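Local coordinates for avidin-related protein 2 (Gallus gallus, PDB 1WBI), which binds biotin in a pocket of its beta barrel, as other members of the avidin family do, and assembles from four chains, at residues 74-79 and 98-103; 92-97 and 119-124; 29-34 and 53-58; 60-65 and 83-88. One frame throughout, in Å; residues are numbered along the deposited sequence.

From the N terminus, contact 3 comes first: residues 29-34 meet 53-58 and close a loop between strands 31-37 and 50-56. Contact 4 follows in series, bringing 60-65 against 83-88 and joining strand 64-70 to strand 77-86. Before that loop has closed, contact 1 opens at 74-79, and it ends at 98-103, so contacts 4 and 1 cross along strand 77-86. Contact 2 crosses contact 1 in the same way, sharing strand 92-101 and tying it to strand 114-123. Sequential neighbours are thus laced around one antiparallel barrel. Biotin touches contacts 1 and 2, whereas contact 3 lies beside contact 4 and away from the ligand.

Contact 1 (74-79 and 98-103); sequences SESTSV and WLQRLA. With BTN (biotin), chain I.
S76, V79 and L99 bury the most surface here, and they illustrate how a backbone ladder and a side-chain hydroxyl can share the work of pairing two strands. In one of its two modelled conformers S76 places OG anti to the backbone N (chi1 180°), where it faces R101 O and the amide of Q100. S76 OG donates to R101 O at 2.8 Å from above the carbonyl plane, and accepts from Q100 NE2 at 3.0 Å within the plane of that amide. T77 N also reaches R101 O, so in this conformer two donors grip the oxygen. The Q100 amide is fixed further by R115, which binds its OE1, and NE2 extends a weak bond to biotin O12 at 3.3 Å. The other carboxylate oxygen, biotin O11, takes the hydroxyl of S74, OG lying 2.8 Å away; the same OG accepts from S76 N in an ST turn.

Farther along, V79 and L99 form a hydrogen-bonded antiparallel pair, V79 N to L99 O at 2.9 Å and L99 N to V79 O at 3.0 Å. Their side chains cross obliquely, with V79 CG2 resting 4.0 Å from L99 CB. This face looks to the other subunits: V79 packs on F80 of the second subunit and L99 on V116 of the third. S78 and Q100 occupy the ligand face, and W98 spreads its ring under biotin, C6 standing 3.2 Å above the centre of the ring plane. The hairpin of strands 77-86 and 92-101 lies between strand 64-70, bonded through S78 to V69, and strand 114-123, bonded through Q100 to R115.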
# COMPACT_ATOMS: atom_id res chain seq x y z
N SER A 74 6.36 18.27 -11.50
CA SER A 74 5.53 18.47 -10.34
C SER A 74 6.42 18.35 -9.13
O SER A 74 7.61 18.03 -9.26
CB SER A 74 4.41 17.44 -10.26
OG SER A 74 4.91 16.15 -9.93
N GLU A 75 5.81 18.56 -7.97
CA GLU A 75 6.52 18.36 -6.69
C GLU A 75 6.52 16.95 -6.12
O GLU A 75 7.08 16.69 -5.04
CB GLU A 75 5.98 19.32 -5.66
CG GLU A 75 6.33 20.78 -6.00
CD GLU A 75 7.83 21.07 -6.07
OE1 GLU A 75 8.70 20.43 -5.43
OE2 GLU A 75 8.15 22.00 -6.85
N SER A 76 5.94 16.04 -6.87
CA SER A 76 5.78 14.63 -6.49
C SER A 76 7.06 13.79 -6.65
O SER A 76 7.96 14.14 -7.44
CB SER A 76 4.67 14.00 -7.37
OG SER A 76 4.40 12.62 -7.11
N THR A 77 7.13 12.66 -5.91
CA THR A 77 8.12 11.64 -6.15
C THR A 77 7.39 10.30 -6.13
O THR A 77 6.44 10.15 -5.34
CB THR A 77 9.15 11.63 -5.02
OG1 THR A 77 9.77 12.95 -4.94
CG2 THR A 77 10.20 10.58 -5.22
N SER A 78 7.80 9.39 -6.98
CA SER A 78 7.29 8.00 -6.93
C SER A 78 8.42 7.02 -6.66
O SER A 78 9.54 7.28 -7.02
CB SER A 78 6.61 7.61 -8.23
OG SER A 78 5.41 8.36 -8.40
N VAL A 79 8.09 5.90 -6.01
CA VAL A 79 9.00 4.77 -5.89
C VAL A 79 8.32 3.50 -6.34
O VAL A 79 7.07 3.33 -6.19
CB VAL A 79 9.50 4.57 -4.45
CG1 VAL A 79 10.36 5.77 -3.95
CG2 VAL A 79 8.33 4.40 -3.48
N TRP A 98 4.00 0.31 -6.44
CA TRP A 98 4.50 1.66 -6.33
C TRP A 98 3.75 2.46 -5.32
O TRP A 98 2.58 2.17 -4.99
CB TRP A 98 4.54 2.39 -7.71
CG TRP A 98 3.24 2.47 -8.47
CD1 TRP A 98 2.91 1.72 -9.55
CD2 TRP A 98 2.14 3.35 -8.23
NE1 TRP A 98 1.64 2.06 -10.00
CE2 TRP A 98 1.17 3.08 -9.21
CE3 TRP A 98 1.91 4.40 -7.33
CZ2 TRP A 98 -0.08 3.78 -9.26
CZ3 TRP A 98 0.72 5.08 -7.39
CH2 TRP A 98 -0.27 4.77 -8.36
N LEU A 99 4.44 3.50 -4.85
CA LEU A 99 3.85 4.56 -4.02
C LEU A 99 4.19 5.91 -4.71
O LEU A 99 5.34 6.12 -5.15
CB LEU A 99 4.45 4.57 -2.61
CG LEU A 99 4.26 3.31 -1.77
CD1 LEU A 99 5.10 3.43 -0.48
CD2 LEU A 99 2.87 3.11 -1.41
N GLN A 100 3.18 6.76 -4.82
CA GLN A 100 3.37 8.11 -5.35
C GLN A 100 3.07 9.06 -4.20
O GLN A 100 1.99 9.07 -3.65
CB GLN A 100 2.46 8.42 -6.53
CG GLN A 100 2.70 9.85 -7.01
CD GLN A 100 1.79 10.29 -8.12
OE1 GLN A 100 0.89 9.56 -8.49
NE2 GLN A 100 1.99 11.53 -8.60
N ARG A 101 4.07 9.87 -3.84
CA ARG A 101 3.94 10.91 -2.86
C ARG A 101 3.60 12.26 -3.45
O ARG A 101 4.33 12.78 -4.30
CB ARG A 101 5.24 11.05 -2.05
CG ARG A 101 5.24 12.22 -1.05
CD ARG A 101 4.37 11.95 0.11
NE ARG A 101 4.07 13.10 0.90
CZ ARG A 101 3.82 13.11 2.20
NH1 ARG A 101 3.91 12.00 2.91
NH2 ARG A 101 3.48 14.23 2.80
N LEU A 102 2.51 12.84 -2.98
CA LEU A 102 2.14 14.22 -3.32
C LEU A 102 2.67 15.16 -2.25
O LEU A 102 2.83 14.80 -1.07
CB LEU A 102 0.63 14.38 -3.42
CG LEU A 102 -0.05 13.55 -4.51
CD1 LEU A 102 -1.56 13.60 -4.36
CD2 LEU A 102 0.37 14.06 -5.86
N ALA A 103 2.99 16.40 -2.64
CA ALA A 103 3.42 17.42 -1.70
C ALA A 103 2.22 18.10 -1.07
O ALA A 103 1.29 18.52 -1.80
CB ALA A 103 4.30 18.44 -2.40
C11 BTN I . 2.61 13.41 -11.30
O11 BTN I . 2.78 14.56 -10.81
O12 BTN I . 1.43 12.99 -11.45
C10 BTN I . 3.83 12.63 -11.67
C9 BTN I . 3.56 11.40 -12.50
C8 BTN I . 3.08 10.20 -11.65
C7 BTN I . 2.92 8.97 -12.56
C2 BTN I . 2.55 7.64 -11.82
S1 BTN I . 3.87 6.90 -10.96
C6 BTN I . 2.86 5.43 -10.71
C5 BTN I . 2.09 5.23 -12.01
N1 BTN I . 2.84 4.42 -12.92
C3 BTN I . 3.13 5.14 -14.01
O3 BTN I . 3.82 4.64 -15.04
N2 BTN I . 2.73 6.37 -13.92
C4 BTN I . 1.96 6.57 -12.73

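Contact 2 (92-97 and 119-124); sequences EVLKTK and NDFTRQ. With BTN (biotin), chain I.
The F121 ring presents its edge to T96, whose OG1 lies near the ring plane 3.6 Å from F121 CE2, the two side chains crossing at about a right angle. L94 meets the root of the same side chain, its CD1 3.7 Å from F121 CB. The second flat group, the R123 guanidinium, forms a side-on salt bridge: along one edge of it, NE meets E92 OE1 at 2.9 Å and NH2 meets OE2. Both bonds lie in the guanidinium plane and are almost straight, although the carboxylate plane is turned 34° from it. C7 N is a further partner of E92 OE2.

Side chains alternate between the two faces of strands 92-101 and 114-123 in the avidin barrel: L94, T96, N119 and F121 point inward, while K95 and D120 share the other face. The inner row reaches the biotin pocket of the avidin fold at N119, where OD1 accepts from biotin N1 at 2.9 Å while ND2 is bound by D16. N119 O is gripped twice, by T96 N and by T96 OG1, the latter at 2.7 Å. T96 OG1 gets there by standing between its own backbone N and carbonyl carbon (chi1 75°). On the outer row the bent chain of K95 folds back over D120, so that NZ meets OD2 at 2.9 Å on its syn side and OD1 more weakly.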
# COMPACT_ATOMS: atom_id res chain seq x y z
N GLU A 92 10.95 -11.81 -19.99
CA GLU A 92 11.11 -11.05 -18.73
C GLU A 92 9.85 -10.26 -18.40
O GLU A 92 9.27 -9.57 -19.26
CB GLU A 92 12.28 -10.07 -18.80
CG GLU A 92 13.63 -10.74 -19.04
CD GLU A 92 14.59 -9.87 -19.77
OE1 GLU A 92 14.28 -9.57 -20.93
OE2 GLU A 92 15.61 -9.47 -19.20
N VAL A 93 9.43 -10.32 -17.16
CA VAL A 93 8.35 -9.44 -16.67
C VAL A 93 8.79 -8.83 -15.34
O VAL A 93 9.26 -9.55 -14.44
CB VAL A 93 7.05 -10.19 -16.45
CG1 VAL A 93 5.99 -9.29 -15.90
CG2 VAL A 93 6.59 -10.85 -17.75
N LEU A 94 8.69 -7.50 -15.20
CA LEU A 94 8.87 -6.80 -13.94
C LEU A 94 7.53 -6.67 -13.26
O LEU A 94 6.63 -6.01 -13.78
CB LEU A 94 9.50 -5.42 -14.11
CG LEU A 94 10.70 -5.34 -15.00
CD1 LEU A 94 11.20 -3.91 -14.93
CD2 LEU A 94 11.80 -6.31 -14.59
N LYS A 95 7.34 -7.37 -12.17
CA LYS A 95 6.12 -7.24 -11.37
C LYS A 95 6.38 -6.24 -10.28
O LYS A 95 7.27 -6.47 -9.41
CB LYS A 95 5.70 -8.58 -10.76
CG LYS A 95 5.35 -9.65 -11.76
CD LYS A 95 4.08 -9.37 -12.50
CE LYS A 95 2.85 -9.42 -11.61
NZ LYS A 95 1.56 -9.41 -12.40
N THR A 96 5.76 -5.06 -10.36
CA THR A 96 6.04 -3.98 -9.43
C THR A 96 4.80 -3.47 -8.69
O THR A 96 3.64 -3.56 -9.15
CB THR A 96 6.72 -2.71 -10.05
OG1 THR A 96 5.76 -1.94 -10.81
CG2 THR A 96 7.89 -3.10 -10.94
N LYS A 97 5.08 -2.89 -7.53
CA LYS A 97 4.14 -2.07 -6.79
C LYS A 97 4.81 -0.74 -6.56
O LYS A 97 6.05 -0.63 -6.52
CB LYS A 97 3.71 -2.74 -5.49
CG LYS A 97 2.80 -3.93 -5.87
CD LYS A 97 2.42 -4.92 -4.88
CE LYS A 97 1.52 -6.04 -5.40
NZ LYS A 97 0.55 -5.34 -6.72
N ASN A 119 2.28 -2.01 -11.31
CA ASN A 119 2.58 -1.95 -12.73
C ASN A 119 3.36 -3.18 -13.11
O ASN A 119 4.28 -3.60 -12.39
CB ASN A 119 3.42 -0.74 -13.11
CG ASN A 119 2.63 0.53 -13.37
OD1 ASN A 119 2.96 1.54 -12.81
ND2 ASN A 119 1.69 0.52 -14.33
N ASP A 120 3.05 -3.73 -14.26
CA ASP A 120 3.87 -4.77 -14.87
C ASP A 120 4.64 -4.17 -16.04
O ASP A 120 4.04 -3.44 -16.88
CB ASP A 120 3.03 -5.90 -15.40
CG ASP A 120 2.32 -6.69 -14.29
OD1 ASP A 120 2.59 -6.51 -13.10
OD2 ASP A 120 1.56 -7.59 -14.67
N PHE A 121 5.93 -4.43 -16.13
CA PHE A 121 6.77 -3.94 -17.23
C PHE A 121 7.26 -5.11 -18.06
O PHE A 121 7.60 -6.17 -17.50
CB PHE A 121 8.00 -3.19 -16.74
CG PHE A 121 7.73 -1.90 -15.96
CD1 PHE A 121 7.98 -0.67 -16.54
CD2 PHE A 121 7.26 -1.93 -14.66
CE1 PHE A 121 7.82 0.50 -15.83
CE2 PHE A 121 7.07 -0.79 -13.95
CZ PHE A 121 7.34 0.46 -14.53
N THR A 122 7.37 -4.88 -19.36
CA THR A 122 7.99 -5.84 -20.29
C THR A 122 9.00 -5.09 -21.13
O THR A 122 8.95 -3.86 -21.27
CB THR A 122 6.96 -6.50 -21.19
OG1 THR A 122 6.15 -5.49 -21.79
CG2 THR A 122 6.07 -7.46 -20.39
N ARG A 123 9.94 -5.83 -21.71
CA ARG A 123 11.04 -5.22 -22.45
C ARG A 123 10.46 -4.79 -23.78
O ARG A 123 9.62 -5.47 -24.36
CB ARG A 123 12.21 -6.21 -22.62
CG ARG A 123 13.52 -5.54 -22.91
CD ARG A 123 14.64 -6.49 -23.02
NE ARG A 123 15.19 -6.94 -21.73
CZ ARG A 123 16.01 -6.22 -20.98
NH1 ARG A 123 16.34 -4.98 -21.29
NH2 ARG A 123 16.51 -6.76 -19.90
N GLN A 124 10.87 -3.62 -24.25
CA GLN A 124 10.39 -3.16 -25.53
C GLN A 124 10.89 -4.09 -26.62
O GLN A 124 12.00 -4.63 -26.55
CB GLN A 124 10.82 -1.74 -25.82
CG GLN A 124 10.19 -0.71 -24.92
CD GLN A 124 10.26 0.69 -25.56
OE1 GLN A 124 11.13 0.95 -26.38
NE2 GLN A 124 9.32 1.54 -25.24
C11 BTN I . 2.61 13.41 -11.30
O11 BTN I . 2.78 14.56 -10.81
O12 BTN I . 1.43 12.99 -11.45
C10 BTN I . 3.83 12.63 -11.67
C9 BTN I . 3.56 11.40 -12.50
C8 BTN I . 3.08 10.20 -11.65
C7 BTN I . 2.92 8.97 -12.56
C2 BTN I . 2.55 7.64 -11.82
S1 BTN I . 3.87 6.90 -10.96
C6 BTN I . 2.86 5.43 -10.71
C5 BTN I . 2.09 5.23 -12.01
N1 BTN I . 2.84 4.42 -12.92
C3 BTN I . 3.13 5.14 -14.01
O3 BTN I . 3.82 4.64 -15.04
N2 BTN I . 2.73 6.37 -13.92
C4 BTN I . 1.96 6.57 -12.73
O HOH W 1 9.80 -8.78 -21.70
O HOH W 2 2.46 -5.69 -10.56

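Contact 3 (29-34 and 53-58); sequences NGEFDG and LGIQHK. With SO4 (sulfate ion), chain K.
Adjacent strands 31-37 and 50-56 of the avidin barrel meet with F32 laid over G54, a worked example of an aromatic ring using the bare backbone of a glycine as its seat. The F32 side chain stands between its own backbone N and carbonyl carbon (chi1 59°), which swings the ring across the neighbouring strand. G54 CA forms a CH-pi contact 4.0 Å from the centroid of the F32 ring and 20° off its normal, and G54 C lies over the same face toward the rim. A CB on G54 would run into F32 CZ. Trimming F32 to an alanine would probably open a gap above G54 and leave the backbone there without its cover.

Beneath the ring the two residues are a hydrogen-bonded pair, F32 N to G54 O at 3.0 Å and G54 N to F32 O at 2.9 Å. Two residues along from each, Q56 N reaches G30 O at 2.8 Å. G30 has a positive phi (88°) and lies so close to Q56 O that a side chain would clash; its CA rests 3.8 Å from K58 CD, while K58 NZ goes on to N27 O. On the face away from F32, L53 bends CD1 over F32 O at 3.4 Å. Beyond the strand end a sulfate, probably from the crystallisation liquor, takes H57 ND1 at 2.8 Å through its O1 and is also held by K58 N. Within the barrel F32 packs on F67 of strand 64-70, which continues the sheet through backbone bonds of L53 and I55, while L53 packs on L53 of the second subunit.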
# COMPACT_ATOMS: atom_id res chain seq x y z
N ASN A 29 27.65 -2.62 -7.95
CA ASN A 29 26.81 -2.67 -6.74
C ASN A 29 25.30 -2.78 -7.06
O ASN A 29 24.47 -2.78 -6.15
CB ASN A 29 27.08 -1.43 -5.89
CG ASN A 29 28.52 -1.34 -5.41
OD1 ASN A 29 29.13 -0.26 -5.44
ND2 ASN A 29 29.05 -2.44 -4.95
N GLY A 30 24.94 -2.92 -8.33
CA GLY A 30 23.53 -3.04 -8.71
C GLY A 30 22.85 -1.70 -8.96
O GLY A 30 21.62 -1.68 -9.20
N GLU A 31 23.58 -0.60 -8.87
CA GLU A 31 22.99 0.72 -9.04
C GLU A 31 22.81 1.10 -10.49
O GLU A 31 23.61 0.73 -11.32
CB GLU A 31 23.85 1.80 -8.37
CG GLU A 31 24.16 1.56 -6.89
CD GLU A 31 25.22 2.52 -6.36
OE1 GLU A 31 26.03 3.04 -7.17
OE2 GLU A 31 25.23 2.75 -5.12
N PHE A 32 21.74 1.83 -10.76
CA PHE A 32 21.43 2.27 -12.12
C PHE A 32 20.67 3.57 -12.10
O PHE A 32 20.03 3.92 -11.12
CB PHE A 32 20.65 1.20 -12.89
CG PHE A 32 19.34 0.81 -12.23
CD1 PHE A 32 18.17 1.52 -12.48
CD2 PHE A 32 19.29 -0.25 -11.34
CE1 PHE A 32 16.96 1.19 -11.84
CE2 PHE A 32 18.10 -0.61 -10.72
CZ PHE A 32 16.93 0.11 -10.95
N ASP A 33 20.71 4.26 -13.24
CA ASP A 33 19.98 5.46 -13.50
C ASP A 33 19.22 5.29 -14.79
O ASP A 33 19.41 4.32 -15.52
CB ASP A 33 20.90 6.70 -13.49
CG ASP A 33 21.97 6.64 -14.57
OD1 ASP A 33 21.62 6.61 -15.74
OD2 ASP A 33 23.17 6.60 -14.22
N GLY A 34 18.33 6.20 -15.07
CA GLY A 34 17.58 6.13 -16.30
C GLY A 34 16.63 7.30 -16.40
O GLY A 34 16.68 8.26 -15.60
N LEU A 53 16.56 6.64 -10.38
CA LEU A 53 17.76 6.10 -9.80
C LEU A 53 17.35 4.93 -8.93
O LEU A 53 16.40 5.07 -8.17
CB LEU A 53 18.38 7.16 -8.91
CG LEU A 53 19.78 7.01 -8.40
CD1 LEU A 53 20.73 6.87 -9.59
CD2 LEU A 53 20.15 8.23 -7.52
N GLY A 54 18.04 3.79 -9.04
CA GLY A 54 17.67 2.64 -8.23
C GLY A 54 18.74 1.62 -8.04
O GLY A 54 19.88 1.82 -8.44
N ILE A 55 18.37 0.51 -7.41
CA ILE A 55 19.31 -0.59 -7.17
C ILE A 55 18.62 -1.90 -7.40
O ILE A 55 17.46 -2.07 -7.01
CB ILE A 55 19.88 -0.59 -5.73
CG1 ILE A 55 20.18 0.81 -5.20
CG2 ILE A 55 21.13 -1.47 -5.66
CD1 ILE A 55 20.53 0.82 -3.72
N GLN A 56 19.30 -2.83 -8.06
CA GLN A 56 18.81 -4.22 -8.17
C GLN A 56 19.80 -5.16 -7.52
O GLN A 56 21.02 -4.87 -7.44
CB GLN A 56 18.55 -4.68 -9.61
CG GLN A 56 19.81 -4.77 -10.48
CD GLN A 56 19.56 -5.46 -11.78
OE1 GLN A 56 19.57 -4.79 -12.83
NE2 GLN A 56 19.36 -6.78 -11.77
N HIS A 57 19.29 -6.33 -7.14
CA HIS A 57 20.16 -7.47 -6.84
C HIS A 57 20.75 -8.01 -8.15
O HIS A 57 20.08 -8.05 -9.15
CB HIS A 57 19.37 -8.54 -6.08
CG HIS A 57 19.11 -8.16 -4.67
ND1 HIS A 57 19.93 -8.54 -3.63
CD2 HIS A 57 18.09 -7.45 -4.11
CE1 HIS A 57 19.46 -8.03 -2.51
NE2 HIS A 57 18.34 -7.40 -2.76
N LYS A 58 22.00 -8.44 -8.10
CA LYS A 58 22.69 -8.85 -9.32
C LYS A 58 22.80 -10.34 -9.59
O LYS A 58 22.77 -10.73 -10.75
CB LYS A 58 24.08 -8.26 -9.36
CG LYS A 58 24.12 -6.76 -9.35
CD LYS A 58 24.45 -6.14 -10.69
CE LYS A 58 25.82 -6.46 -11.18
NZ LYS A 58 26.10 -5.72 -12.45
S SO4 K . 23.50 -9.18 -4.88
O1 SO4 K . 22.42 -9.77 -4.08
O2 SO4 K . 23.82 -10.08 -5.98
O3 SO4 K . 24.62 -9.01 -3.94
O4 SO4 K . 23.10 -7.90 -5.42

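Contact 4 (60-65 and 83-88); sequences ASQPTF and QCFVDR. With SO4 (sulfate ion), chain L.
Q62 and F85 stand at a right angle, amide plane against ring plane (89°), and Q62 OE1 sits near the plane of the ring at its edge, 3.5 Å from F85 CD1. The extended Q62 chain carries OE1 past the ring to V86 N, which donates to it at 3.0 Å in a nearly straight bond (168°) that uses a lone pair in the carbonyl plane. A side-chain amide from a loop thus does what a strand carbonyl would do. Replacing Q62 by an alanine would probably deprive V86 N of this acceptor and take away the amide that meets the edge of F85.

The backbone of Q62 is held in turn from Q83, whose extended chain, CG anti to the backbone N (chi1 -170°), brings NE2 to Q62 O at 2.8 Å, tilted out of the carbonyl plane. That NE2 has a second partner in V104 O of the second subunit, and Q83 CG lies over one face of F85. Next along, C84 N bonds P63 O at 2.9 Å. Packing is close around C84 O, with Q62 CA at 3.0 Å and Q62 CB at 3.1 Å, and this buried oxygen has no hydrogen-bond partner in the model. F65 turns its ring edge to C84 N. A sulfate, probably from the crystallisation liquor, is bound by S61 N and OG. T64 and Q83 begin the antiparallel hairpin of strands 64-70 and 77-86, tied by the C84-C7 disulfide to the N-terminal segment; the hairpin is one step of the up-and-down meander that closes into the avidin barrel.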
# COMPACT_ATOMS: atom_id res chain seq x y z
N ALA A 60 20.88 -13.04 -8.39
CA ALA A 60 19.69 -13.86 -8.44
C ALA A 60 19.20 -14.06 -9.87
O ALA A 60 19.25 -13.14 -10.66
CB ALA A 60 18.61 -13.21 -7.58
N SER A 61 18.70 -15.25 -10.20
CA SER A 61 18.13 -15.48 -11.53
C SER A 61 16.88 -14.62 -11.75
O SER A 61 16.64 -14.22 -12.91
CB SER A 61 17.76 -16.94 -11.73
OG SER A 61 16.77 -17.34 -10.87
N GLN A 62 16.15 -14.32 -10.68
CA GLN A 62 14.90 -13.51 -10.72
C GLN A 62 14.99 -12.45 -9.63
O GLN A 62 14.39 -12.60 -8.56
CB GLN A 62 13.66 -14.39 -10.59
CG GLN A 62 13.54 -15.39 -11.73
CD GLN A 62 12.26 -16.22 -11.75
OE1 GLN A 62 11.52 -16.19 -12.72
NE2 GLN A 62 11.97 -16.93 -10.64
N PRO A 63 15.79 -11.39 -9.87
CA PRO A 63 16.16 -10.44 -8.82
C PRO A 63 15.06 -9.47 -8.40
O PRO A 63 14.21 -9.13 -9.22
CB PRO A 63 17.31 -9.65 -9.44
CG PRO A 63 16.97 -9.66 -10.92
CD PRO A 63 16.47 -11.07 -11.13
N THR A 64 15.07 -9.06 -7.14
CA THR A 64 14.30 -7.91 -6.71
C THR A 64 15.07 -6.63 -7.00
O THR A 64 16.32 -6.63 -7.16
CB THR A 64 13.85 -7.97 -5.21
OG1 THR A 64 14.99 -7.77 -4.35
CG2 THR A 64 13.19 -9.27 -4.90
N PHE A 65 14.33 -5.52 -7.01
CA PHE A 65 14.90 -4.21 -7.30
C PHE A 65 13.96 -3.12 -6.83
O PHE A 65 12.79 -3.36 -6.58
CB PHE A 65 15.16 -4.07 -8.81
CG PHE A 65 13.87 -4.11 -9.62
CD1 PHE A 65 13.14 -2.94 -9.80
CD2 PHE A 65 13.33 -5.30 -10.07
CE1 PHE A 65 11.91 -2.96 -10.47
CE2 PHE A 65 12.10 -5.33 -10.71
CZ PHE A 65 11.38 -4.17 -10.91
N GLN A 83 10.03 -7.50 -8.56
CA GLN A 83 10.88 -8.62 -8.95
C GLN A 83 10.77 -8.83 -10.44
O GLN A 83 9.71 -8.71 -11.04
CB GLN A 83 10.48 -9.87 -8.14
CG GLN A 83 11.45 -11.07 -8.28
CD GLN A 83 11.12 -12.22 -7.35
OE1 GLN A 83 10.18 -12.16 -6.56
NE2 GLN A 83 11.87 -13.32 -7.47
N CYS A 84 11.91 -9.17 -11.01
CA CYS A 84 12.03 -9.53 -12.42
C CYS A 84 11.96 -11.04 -12.56
O CYS A 84 12.74 -11.73 -11.89
CB CYS A 84 13.35 -9.02 -12.99
SG CYS A 84 13.47 -9.27 -14.81
N PHE A 85 10.96 -11.53 -13.27
CA PHE A 85 10.78 -12.93 -13.55
C PHE A 85 11.15 -13.27 -14.98
O PHE A 85 11.00 -12.43 -15.87
CB PHE A 85 9.35 -13.32 -13.25
CG PHE A 85 8.97 -13.17 -11.81
CD1 PHE A 85 9.29 -14.16 -10.87
CD2 PHE A 85 8.28 -12.06 -11.38
CE1 PHE A 85 8.92 -14.02 -9.54
CE2 PHE A 85 7.87 -11.91 -10.08
CZ PHE A 85 8.21 -12.88 -9.13
N VAL A 86 11.60 -14.50 -15.18
CA VAL A 86 11.98 -14.97 -16.53
C VAL A 86 11.28 -16.30 -16.76
O VAL A 86 11.50 -17.23 -15.99
CB VAL A 86 13.50 -15.18 -16.66
CG1 VAL A 86 13.85 -15.52 -18.10
CG2 VAL A 86 14.27 -13.96 -16.23
N ASP A 87 10.44 -16.41 -17.78
CA ASP A 87 9.80 -17.67 -18.08
C ASP A 87 10.74 -18.58 -18.91
O ASP A 87 11.83 -18.17 -19.28
CB ASP A 87 8.37 -17.47 -18.67
CG ASP A 87 8.35 -17.01 -20.10
OD1 ASP A 87 9.37 -17.13 -20.82
OD2 ASP A 87 7.24 -16.58 -20.53
N ARG A 88 10.31 -19.81 -19.17
CA ARG A 88 11.18 -20.77 -19.84
C ARG A 88 11.55 -20.36 -21.26
O ARG A 88 12.58 -20.81 -21.78
CB ARG A 88 10.54 -22.15 -19.83
CG ARG A 88 9.34 -22.27 -20.73
CD ARG A 88 9.14 -23.71 -21.17
NE ARG A 88 7.72 -23.98 -21.45
CZ ARG A 88 6.81 -24.26 -20.52
NH1 ARG A 88 7.14 -24.32 -19.23
NH2 ARG A 88 5.55 -24.49 -20.90
S SO4 L . 18.39 -18.43 -7.87
O1 SO4 L . 17.06 -18.29 -7.28
O2 SO4 L . 18.26 -19.18 -9.12
O3 SO4 L . 18.92 -17.10 -8.13
O4 SO4 L . 19.20 -19.18 -6.92